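Side-chain contacts in cell division control protein 73 (PDB 3V46), which serves in the PAF1 complex in RNA polymerase II transcription, its C-terminal Ras-like domain, the part described here, promoting association of that complex with chromatin: residues Y103-N106 and E110-Q113; K116-H121 and W157-K162; S39-P44 and F120-D125. One frame throughout, in Å; residues are numbered along the deposited sequence.

Contact 1: Y103-N106 and E110-Q113; sequences YQWN and ELFQ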
loop_
_atom_site.group_PDB
_atom_site.type_symbol
_atom_site.label_atom_id
_atom_site.label_comp_id
_atom_site.label_asym_id
_atom_site.label_seq_id
_atom_site.Cartn_x
_atom_site.Cartn_y
_atom_site.Cartn_z
ATOM N N TYR A 103 -13.244 -8.264 2.261
ATOM C CA TYR A 103 -13.127 -7.309 1.168
ATOM C C TYR A 103 -14.267 -7.541 0.166
ATOM O O TYR A 103 -14.826 -8.634 0.096
ATOM C CB TYR A 103 -11.778 -7.475 0.453
ATOM C CG TYR A 103 -10.537 -6.953 1.178
ATOM C CD1 TYR A 103 -10.541 -6.657 2.531
ATOM C CD2 TYR A 103 -9.359 -6.753 0.476
ATOM C CE1 TYR A 103 -9.390 -6.183 3.168
ATOM C CE2 TYR A 103 -8.215 -6.282 1.093
ATOM C CZ TYR A 103 -8.227 -5.997 2.435
ATOM O OH TYR A 103 -7.063 -5.515 3.022
ATOM N N GLN A 104 -14.598 -6.523 -0.625
ATOM C CA GLN A 104 -15.654 -6.658 -1.626
ATOM C C GLN A 104 -15.332 -7.815 -2.557
ATOM O O GLN A 104 -16.210 -8.614 -2.905
ATOM C CB GLN A 104 -15.781 -5.376 -2.447
ATOM C CG GLN A 104 -16.896 -5.411 -3.456
ATOM C CD GLN A 104 -18.250 -5.557 -2.800
ATOM O OE1 GLN A 104 -18.494 -5.012 -1.724
ATOM N NE2 GLN A 104 -19.139 -6.300 -3.445
ATOM N N TRP A 105 -14.070 -7.881 -2.974
ATOM C CA TRP A 105 -13.573 -8.973 -3.801
ATOM C C TRP A 105 -12.610 -9.767 -2.934
ATOM O O TRP A 105 -11.496 -9.310 -2.638
ATOM C CB TRP A 105 -12.889 -8.427 -5.066
ATOM C CG TRP A 105 -13.749 -7.430 -5.767
ATOM C CD1 TRP A 105 -14.817 -7.696 -6.575
ATOM C CD2 TRP A 105 -13.646 -6.003 -5.694
ATOM N NE1 TRP A 105 -15.384 -6.524 -7.012
ATOM C CE2 TRP A 105 -14.680 -5.469 -6.491
ATOM C CE3 TRP A 105 -12.771 -5.124 -5.041
ATOM C CZ2 TRP A 105 -14.868 -4.098 -6.651
ATOM C CZ3 TRP A 105 -12.958 -3.766 -5.203
ATOM C CH2 TRP A 105 -14.003 -3.266 -5.999
ATOM N N ASN A 106 -13.049 -10.935 -2.468
ATOM C CA ASN A 106 -12.321 -11.602 -1.385
ATOM C C ASN A 106 -11.364 -12.718 -1.807
ATOM O O ASN A 106 -10.739 -13.355 -0.959
ATOM C CB ASN A 106 -13.293 -12.112 -0.316
ATOM C CG ASN A 106 -14.243 -13.174 -0.841
ATOM O OD1 ASN A 106 -14.082 -13.681 -1.949
ATOM N ND2 ASN A 106 -15.233 -13.528 -0.029
ATOM N N GLU A 110 -9.323 -12.371 -8.242
ATOM C CA GLU A 110 -10.184 -11.277 -8.682
ATOM C C GLU A 110 -9.691 -9.940 -8.145
ATOM O O GLU A 110 -9.626 -8.956 -8.877
ATOM C CB GLU A 110 -11.646 -11.480 -8.269
ATOM C CG GLU A 110 -12.550 -10.328 -8.731
ATOM C CD GLU A 110 -14.034 -10.582 -8.489
ATOM O OE1 GLU A 110 -14.358 -11.356 -7.567
ATOM O OE2 GLU A 110 -14.873 -9.998 -9.216
ATOM N N LEU A 111 -9.335 -9.910 -6.864
ATOM C CA LEU A 111 -8.922 -8.679 -6.217
ATOM C C LEU A 111 -7.741 -8.034 -6.939
ATOM O O LEU A 111 -7.760 -6.835 -7.208
ATOM C CB LEU A 111 -8.555 -8.955 -4.753
ATOM C CG LEU A 111 -8.066 -7.765 -3.934
ATOM C CD1 LEU A 111 -9.161 -6.720 -3.811
ATOM C CD2 LEU A 111 -7.605 -8.234 -2.562
ATOM N N PHE A 112 -6.708 -8.812 -7.244
ATOM C CA PHE A 112 -5.488 -8.232 -7.808
ATOM C C PHE A 112 -5.541 -8.072 -9.321
ATOM O O PHE A 112 -4.614 -7.535 -9.930
ATOM C CB PHE A 112 -4.262 -9.021 -7.351
ATOM C CG PHE A 112 -4.042 -8.942 -5.865
ATOM C CD1 PHE A 112 -4.035 -7.717 -5.223
ATOM C CD2 PHE A 112 -3.894 -10.090 -5.103
ATOM C CE1 PHE A 112 -3.868 -7.641 -3.860
ATOM C CE2 PHE A 112 -3.724 -10.017 -3.745
ATOM C CZ PHE A 112 -3.713 -8.786 -3.120
ATOM N N GLN A 113 -6.649 -8.496 -9.914
ATOM C CA GLN A 113 -6.919 -8.192 -11.304
ATOM C C GLN A 113 -7.445 -6.767 -11.432
ATOM O O GLN A 113 -7.301 -6.137 -12.476
ATOM C CB GLN A 113 -7.930 -9.178 -11.884
ATOM C CG GLN A 113 -7.307 -10.445 -12.424
ATOM C CD GLN A 113 -8.304 -11.312 -13.168
ATOM O OE1 GLN A 113 -8.993 -12.143 -12.572
ATOM N NE2 GLN A 113 -8.385 -11.124 -14.482
#
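Against the backbone oxygen of Trp105 packs the side chain of Leu111, with CB of Leu111 3.6 Å and CD1 3.7 Å from that O; these are van der Waals contacts, and no hydrogen bond joins the two segments. The Leu111 side chain forks between two aromatic rings. Its CD1 methyl meets the indole of Trp105 at the ring edge, 4.1 Å from CE3, while CD2 reaches the edge of the Tyr103 ring, 3.8 Å from CD2 of the tyrosine. The Glu110 chain is fully extended (chi1 180°), which carries its carboxylate across to the five-membered end of the indole, where OE2 lies 3.5 Å from Trp105 CD1. Carboxylate and indole planes are turned 58° apart. Over the centre of one indole face lies CG of Gln104. Replacing Trp105 by alanine would probably strip Leu111 CD1 and the Glu110 carboxylate of their indole neighbour and open a gap beside the helix. The loop 103-106 thus folds back on helix 108-114. Tyr103 OH is hydrogen-bonded to Gln99 NE2, and Tyr103 and Leu111 both pack on Ile91 of strand 88-92.

Contact 2: K116-H121 and W157-K162; sequences KGYYFH and WHSLEK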
loop_
_atom_site.group_PDB
_atom_site.type_symbol
_atom_site.label_atom_id
_atom_site.label_comp_id
_atom_site.label_asym_id
_atom_site.label_seq_id
_atom_site.Cartn_x
_atom_site.Cartn_y
_atom_site.Cartn_z
ATOM N N LYS A 116 -4.344 -2.786 -7.566
ATOM C CA LYS A 116 -2.907 -2.994 -7.541
ATOM C C LYS A 116 -2.450 -3.490 -6.179
ATOM O O LYS A 116 -2.734 -2.876 -5.157
ATOM C CB LYS A 116 -2.210 -1.683 -7.889
ATOM C CG LYS A 116 -0.723 -1.734 -7.766
ATOM C CD LYS A 116 -0.114 -2.288 -9.004
ATOM C CE LYS A 116 1.398 -2.257 -8.929
ATOM N NZ LYS A 116 1.984 -2.910 -10.113
ATOM N N GLY A 117 -1.753 -4.620 -6.168
ATOM C CA GLY A 117 -1.210 -5.179 -4.948
ATOM C C GLY A 117 0.304 -5.057 -4.850
ATOM O O GLY A 117 1.017 -5.100 -5.859
ATOM N N TYR A 118 0.778 -4.912 -3.616
ATOM C CA TYR A 118 2.200 -4.845 -3.297
ATOM C C TYR A 118 2.500 -5.793 -2.152
ATOM O O TYR A 118 1.666 -5.990 -1.264
ATOM C CB TYR A 118 2.608 -3.431 -2.860
ATOM C CG TYR A 118 2.475 -2.387 -3.937
ATOM C CD1 TYR A 118 1.294 -1.678 -4.097
ATOM C CD2 TYR A 118 3.521 -2.117 -4.801
ATOM C CE1 TYR A 118 1.161 -0.731 -5.063
ATOM C CE2 TYR A 118 3.394 -1.152 -5.789
ATOM C CZ TYR A 118 2.207 -0.466 -5.906
ATOM O OH TYR A 118 2.054 0.489 -6.883
ATOM N N TYR A 119 3.689 -6.384 -2.187
ATOM C CA TYR A 119 4.195 -7.185 -1.091
ATOM C C TYR A 119 5.623 -6.721 -0.796
ATOM O O TYR A 119 6.533 -6.952 -1.581
ATOM C CB TYR A 119 4.185 -8.682 -1.428
ATOM C CG TYR A 119 4.742 -9.538 -0.317
ATOM C CD1 TYR A 119 3.983 -9.828 0.810
ATOM C CD2 TYR A 119 6.024 -10.064 -0.393
ATOM C CE1 TYR A 119 4.480 -10.599 1.832
ATOM C CE2 TYR A 119 6.530 -10.850 0.621
ATOM C CZ TYR A 119 5.756 -11.110 1.734
ATOM O OH TYR A 119 6.247 -11.897 2.744
ATOM N N PHE A 120 5.807 -6.053 0.333
ATOM C CA PHE A 120 7.118 -5.559 0.739
ATOM C C PHE A 120 7.765 -6.544 1.701
ATOM O O PHE A 120 7.106 -7.093 2.596
ATOM C CB PHE A 120 6.992 -4.193 1.437
ATOM C CG PHE A 120 6.792 -3.036 0.499
ATOM C CD1 PHE A 120 5.539 -2.750 -0.020
ATOM C CD2 PHE A 120 7.859 -2.219 0.155
ATOM C CE1 PHE A 120 5.360 -1.672 -0.869
ATOM C CE2 PHE A 120 7.682 -1.137 -0.684
ATOM C CZ PHE A 120 6.436 -0.871 -1.205
ATOM N N HIS A 121 9.060 -6.771 1.517
ATOM C CA HIS A 121 9.797 -7.657 2.402
ATOM C C HIS A 121 11.279 -7.306 2.390
ATOM O O HIS A 121 11.746 -6.543 1.543
ATOM C CB HIS A 121 9.605 -9.112 1.981
ATOM C CG HIS A 121 10.202 -9.429 0.649
ATOM N ND1 HIS A 121 11.384 -10.128 0.512
ATOM C CD2 HIS A 121 9.791 -9.133 -0.605
ATOM C CE1 HIS A 121 11.671 -10.248 -0.772
ATOM N NE2 HIS A 121 10.723 -9.652 -1.470
ATOM N N TRP A 157 6.211 5.437 -6.032
ATOM C CA TRP A 157 5.302 6.489 -6.455
ATOM C C TRP A 157 5.069 6.463 -7.957
ATOM O O TRP A 157 3.960 6.742 -8.405
ATOM C CB TRP A 157 5.807 7.861 -6.018
ATOM C CG TRP A 157 5.558 8.199 -4.582
ATOM C CD1 TRP A 157 6.498 8.498 -3.644
ATOM C CD2 TRP A 157 4.290 8.308 -3.926
ATOM N NE1 TRP A 157 5.897 8.800 -2.448
ATOM C CE2 TRP A 157 4.541 8.696 -2.596
ATOM C CE3 TRP A 157 2.967 8.140 -4.339
ATOM C CZ2 TRP A 157 3.519 8.897 -1.672
ATOM C CZ3 TRP A 157 1.954 8.345 -3.421
ATOM C CH2 TRP A 157 2.234 8.725 -2.105
ATOM N N HIS A 158 6.104 6.144 -8.736
ATOM C CA HIS A 158 5.966 6.014 -10.185
ATOM C C HIS A 158 5.005 4.872 -10.526
ATOM O O HIS A 158 4.149 5.015 -11.399
ATOM C CB HIS A 158 7.351 5.802 -10.828
ATOM C CG HIS A 158 7.312 5.356 -12.256
ATOM N ND1 HIS A 158 7.305 6.240 -13.314
ATOM C CD2 HIS A 158 7.303 4.116 -12.802
ATOM C CE1 HIS A 158 7.284 5.566 -14.450
ATOM N NE2 HIS A 158 7.285 4.275 -14.168
ATOM N N SER A 159 5.137 3.754 -9.809
ATOM C CA SER A 159 4.283 2.584 -9.991
ATOM C C SER A 159 2.837 2.943 -9.698
ATOM O O SER A 159 1.923 2.584 -10.440
ATOM C CB SER A 159 4.737 1.451 -9.059
ATOM O OG SER A 159 3.838 0.359 -9.088
ATOM N N LEU A 160 2.628 3.682 -8.615
ATOM C CA LEU A 160 1.279 4.060 -8.230
ATOM C C LEU A 160 0.703 5.116 -9.189
ATOM O O LEU A 160 -0.472 5.079 -9.529
ATOM C CB LEU A 160 1.275 4.559 -6.790
ATOM C CG LEU A 160 -0.100 4.846 -6.203
ATOM C CD1 LEU A 160 -1.014 3.627 -6.301
ATOM C CD2 LEU A 160 0.042 5.290 -4.760
ATOM N N GLU A 161 1.541 6.042 -9.649
ATOM C CA GLU A 161 1.113 7.051 -10.612
ATOM C C GLU A 161 0.558 6.389 -11.870
ATOM O O GLU A 161 -0.494 6.774 -12.372
ATOM C CB GLU A 161 2.293 7.958 -10.975
ATOM C CG GLU A 161 1.959 9.071 -11.925
ATOM C CD GLU A 161 3.174 9.899 -12.262
ATOM O OE1 GLU A 161 4.224 9.309 -12.600
ATOM O OE2 GLU A 161 3.087 11.135 -12.170
ATOM N N LYS A 162 1.273 5.385 -12.363
ATOM C CA LYS A 162 0.881 4.640 -13.550
ATOM C C LYS A 162 -0.468 3.968 -13.325
ATOM O O LYS A 162 -1.345 3.964 -14.204
ATOM C CB LYS A 162 1.954 3.595 -13.839
ATOM C CG LYS A 162 1.708 2.711 -15.048
ATOM C CD LYS A 162 2.882 1.753 -15.259
ATOM C CE LYS A 162 4.228 2.473 -15.118
ATOM N NZ LYS A 162 5.388 1.547 -15.252
#
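Tyr118 reaches from strand 116-121 to Ser159 of helix 157-162, joining the sheet of this Ras-like alpha/beta domain to the C-terminal helix packed against it. Strand and helix run nearly antiparallel, at 163°, with their axes 10.5 Å apart, and the tyrosine spans the gap. From CB, the side chain sets off toward the helix with CG anti to the carbonyl carbon (chi1 -65°), and the ring stands across the CA-CB-CG plane. On its way the side chain touches Ala90 and Glu137 of the flanking strands, and its ring meets that of Phe156. Farther out, CE2 and CZ of Tyr118 each lie 3.7 Å from Ser159 OG, which sits at the ring edge, near its plane. At the tip, Tyr118 OH and Ser159 OG share a hydrogen bond of 2.8 Å in which either may be the donor; CB of Leu160 lies 4.1 Å from the same OH. The serine hydroxyl also has a weak hydrogen bond to Glu137 OE2, the atom that makes a salt bridge with Lys116 NZ. Ser159 OG thus links the phenol, by a good bond, to the Glu137 carboxylate, by a weak one. Lys116 comes alongside by bending at chi2 (84°), which brings its CE methylene within 3.6 Å of Ser159 OG.

Contact 3: S39-P44 and F120-D125; sequences SKYVNP and FHFAGD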
loop_
_atom_site.group_PDB
_atom_site.type_symbol
_atom_site.label_atom_id
_atom_site.label_comp_id
_atom_site.label_asym_id
_atom_site.label_seq_id
_atom_site.Cartn_x
_atom_site.Cartn_y
_atom_site.Cartn_z
ATOM N N SER A 39 11.224 9.249 2.525
ATOM C CA SER A 39 12.089 8.188 2.025
ATOM C C SER A 39 12.952 7.688 3.164
ATOM O O SER A 39 14.133 7.381 2.994
ATOM C CB SER A 39 12.950 8.677 0.867
ATOM O OG SER A 39 12.140 9.185 -0.174
ATOM N N LYS A 40 12.341 7.599 4.340
ATOM C CA LYS A 40 13.045 7.161 5.533
ATOM C C LYS A 40 12.347 5.933 6.075
ATOM O O LYS A 40 11.211 6.010 6.528
ATOM C CB LYS A 40 13.063 8.273 6.583
ATOM C CG LYS A 40 13.938 9.459 6.190
ATOM C CD LYS A 40 13.963 10.539 7.263
ATOM C CE LYS A 40 14.868 11.704 6.859
ATOM N NZ LYS A 40 14.559 12.229 5.494
ATOM N N TYR A 41 13.020 4.792 5.997
ATOM C CA TYR A 41 12.482 3.561 6.555
ATOM C C TYR A 41 12.816 3.405 8.044
ATOM O O TYR A 41 13.984 3.483 8.444
ATOM C CB TYR A 41 12.970 2.314 5.805
ATOM C CG TYR A 41 12.357 1.119 6.461
ATOM C CD1 TYR A 41 11.051 0.766 6.186
ATOM C CD2 TYR A 41 13.042 0.403 7.437
ATOM C CE1 TYR A 41 10.451 -0.271 6.820
ATOM C CE2 TYR A 41 12.444 -0.656 8.082
ATOM C CZ TYR A 41 11.143 -0.976 7.772
ATOM O OH TYR A 41 10.530 -2.002 8.416
ATOM N N VAL A 42 11.787 3.159 8.851
ATOM C CA VAL A 42 11.941 2.963 10.293
ATOM C C VAL A 42 11.105 1.772 10.735
ATOM O O VAL A 42 9.981 1.615 10.290
ATOM C CB VAL A 42 11.446 4.200 11.071
ATOM C CG1 VAL A 42 11.575 3.987 12.572
ATOM C CG2 VAL A 42 12.212 5.438 10.629
ATOM N N ASN A 43 11.660 0.938 11.608
ATOM C CA ASN A 43 10.930 -0.166 12.219
ATOM C C ASN A 43 9.613 0.328 12.805
ATOM O O ASN A 43 9.610 1.234 13.631
ATOM C CB ASN A 43 11.789 -0.771 13.330
ATOM C CG ASN A 43 11.202 -2.047 13.925
ATOM O OD1 ASN A 43 9.988 -2.212 14.016
ATOM N ND2 ASN A 43 12.077 -2.949 14.352
ATOM N N PRO A 44 8.486 -0.267 12.390
ATOM C CA PRO A 44 7.186 0.284 12.790
ATOM C C PRO A 44 6.876 0.159 14.276
ATOM O O PRO A 44 6.058 0.911 14.799
ATOM C CB PRO A 44 6.192 -0.546 11.970
ATOM C CG PRO A 44 6.913 -1.813 11.672
ATOM C CD PRO A 44 8.338 -1.430 11.497
ATOM N N PHE A 120 5.807 -6.053 0.333
ATOM C CA PHE A 120 7.118 -5.559 0.739
ATOM C C PHE A 120 7.765 -6.544 1.701
ATOM O O PHE A 120 7.106 -7.093 2.596
ATOM C CB PHE A 120 6.992 -4.193 1.437
ATOM C CG PHE A 120 6.792 -3.036 0.499
ATOM C CD1 PHE A 120 5.539 -2.750 -0.020
ATOM C CD2 PHE A 120 7.859 -2.219 0.155
ATOM C CE1 PHE A 120 5.360 -1.672 -0.869
ATOM C CE2 PHE A 120 7.682 -1.137 -0.684
ATOM C CZ PHE A 120 6.436 -0.871 -1.205
ATOM N N HIS A 121 9.060 -6.771 1.517
ATOM C CA HIS A 121 9.797 -7.657 2.402
ATOM C C HIS A 121 11.279 -7.306 2.390
ATOM O O HIS A 121 11.746 -6.543 1.543
ATOM C CB HIS A 121 9.605 -9.112 1.981
ATOM C CG HIS A 121 10.202 -9.429 0.649
ATOM N ND1 HIS A 121 11.384 -10.128 0.512
ATOM C CD2 HIS A 121 9.791 -9.133 -0.605
ATOM C CE1 HIS A 121 11.671 -10.248 -0.772
ATOM N NE2 HIS A 121 10.723 -9.652 -1.470
ATOM N N PHE A 122 12.011 -7.833 3.355
ATOM C CA PHE A 122 13.440 -7.580 3.418
ATOM C C PHE A 122 14.193 -8.484 2.473
ATOM O O PHE A 122 13.873 -9.669 2.335
ATOM C CB PHE A 122 13.973 -7.777 4.832
ATOM C CG PHE A 122 13.611 -6.665 5.773
ATOM C CD1 PHE A 122 13.850 -5.348 5.427
ATOM C CD2 PHE A 122 13.037 -6.938 6.997
ATOM C CE1 PHE A 122 13.522 -4.319 6.287
ATOM C CE2 PHE A 122 12.703 -5.914 7.866
ATOM C CZ PHE A 122 12.945 -4.605 7.509
ATOM N N ALA A 123 15.200 -7.909 1.830
ATOM C CA ALA A 123 16.139 -8.665 1.027
ATOM C C ALA A 123 16.689 -9.797 1.884
ATOM O O ALA A 123 17.119 -9.570 3.016
ATOM C CB ALA A 123 17.254 -7.762 0.569
ATOM N N GLY A 124 16.658 -11.014 1.349
ATOM C CA GLY A 124 17.135 -12.175 2.076
ATOM C C GLY A 124 16.012 -13.055 2.586
ATOM O O GLY A 124 16.164 -14.267 2.678
ATOM N N ASP A 125 14.878 -12.444 2.919
ATOM C CA ASP A 125 13.728 -13.190 3.417
ATOM C C ASP A 125 12.913 -13.726 2.256
ATOM O O ASP A 125 12.560 -12.979 1.353
ATOM C CB ASP A 125 12.829 -12.307 4.281
ATOM C CG ASP A 125 13.481 -11.900 5.574
ATOM O OD1 ASP A 125 14.440 -12.587 5.995
ATOM O OD2 ASP A 125 13.027 -10.897 6.172
#
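Tyr41 and Phe122 meet as an offset edge-to-face (T-shaped) pair at the end of strand 116-122 of the Ras-like fold, where the chain leaves the sheet in a type II beta turn. The edge of Phe122 is directed at the face of Tyr41, with planes 88° apart and centroids separated by 5.9 Å. In Tyr41 the ring swings away from the backbone N (chi1 180°), which carries it from the loop after helix 32-38 toward the strand end. Phe122 instead has CG anti to the carbonyl carbon (chi1 -75°); although its CB is not aimed at the loop, the ring extends that way and makes the contact with a single atom, CZ, 3.7 Å from Tyr41 OH and 4.0 Å from Tyr41 CE2. The phenol oxygen is hydrogen-bonded to Ile26 O, which helps fix the tyrosine, and Phe122 also packs on Ile26. Beyond the phenylalanine, the turn is closed by Asp125 N donating to Phe122 O at 3.0 Å, with Gly124 adopting the positive phi of its third position. His121, on the same strand, brings ND1 to the turn, where it makes two weak hydrogen bonds, 3.1 Å to Phe122 O and 3.2 Å to Asp125 O.

How the contacts relate
Contact 2 is the buried one of the three, between the sheet and helix 149-166, whereas contact 1 is partly buried and contact 3 lies at the surface, the last two on opposite sides of the chain's centre. Strand 116-122 serves both contact 2 and contact 3: its earlier part faces the helix, its end meets the loop 39-44, and Phe120 and His121 belong to both. Contact 1 lies just before it in the chain, and Phe112 CE1 packs 3.8 Å from Gly117 CA. The interior contact turns on a hydroxyl pair; contact 1 rests on leucine and a carboxylate against aromatic rings, contact 3 on a ring pair, neither with a hydrogen bond across.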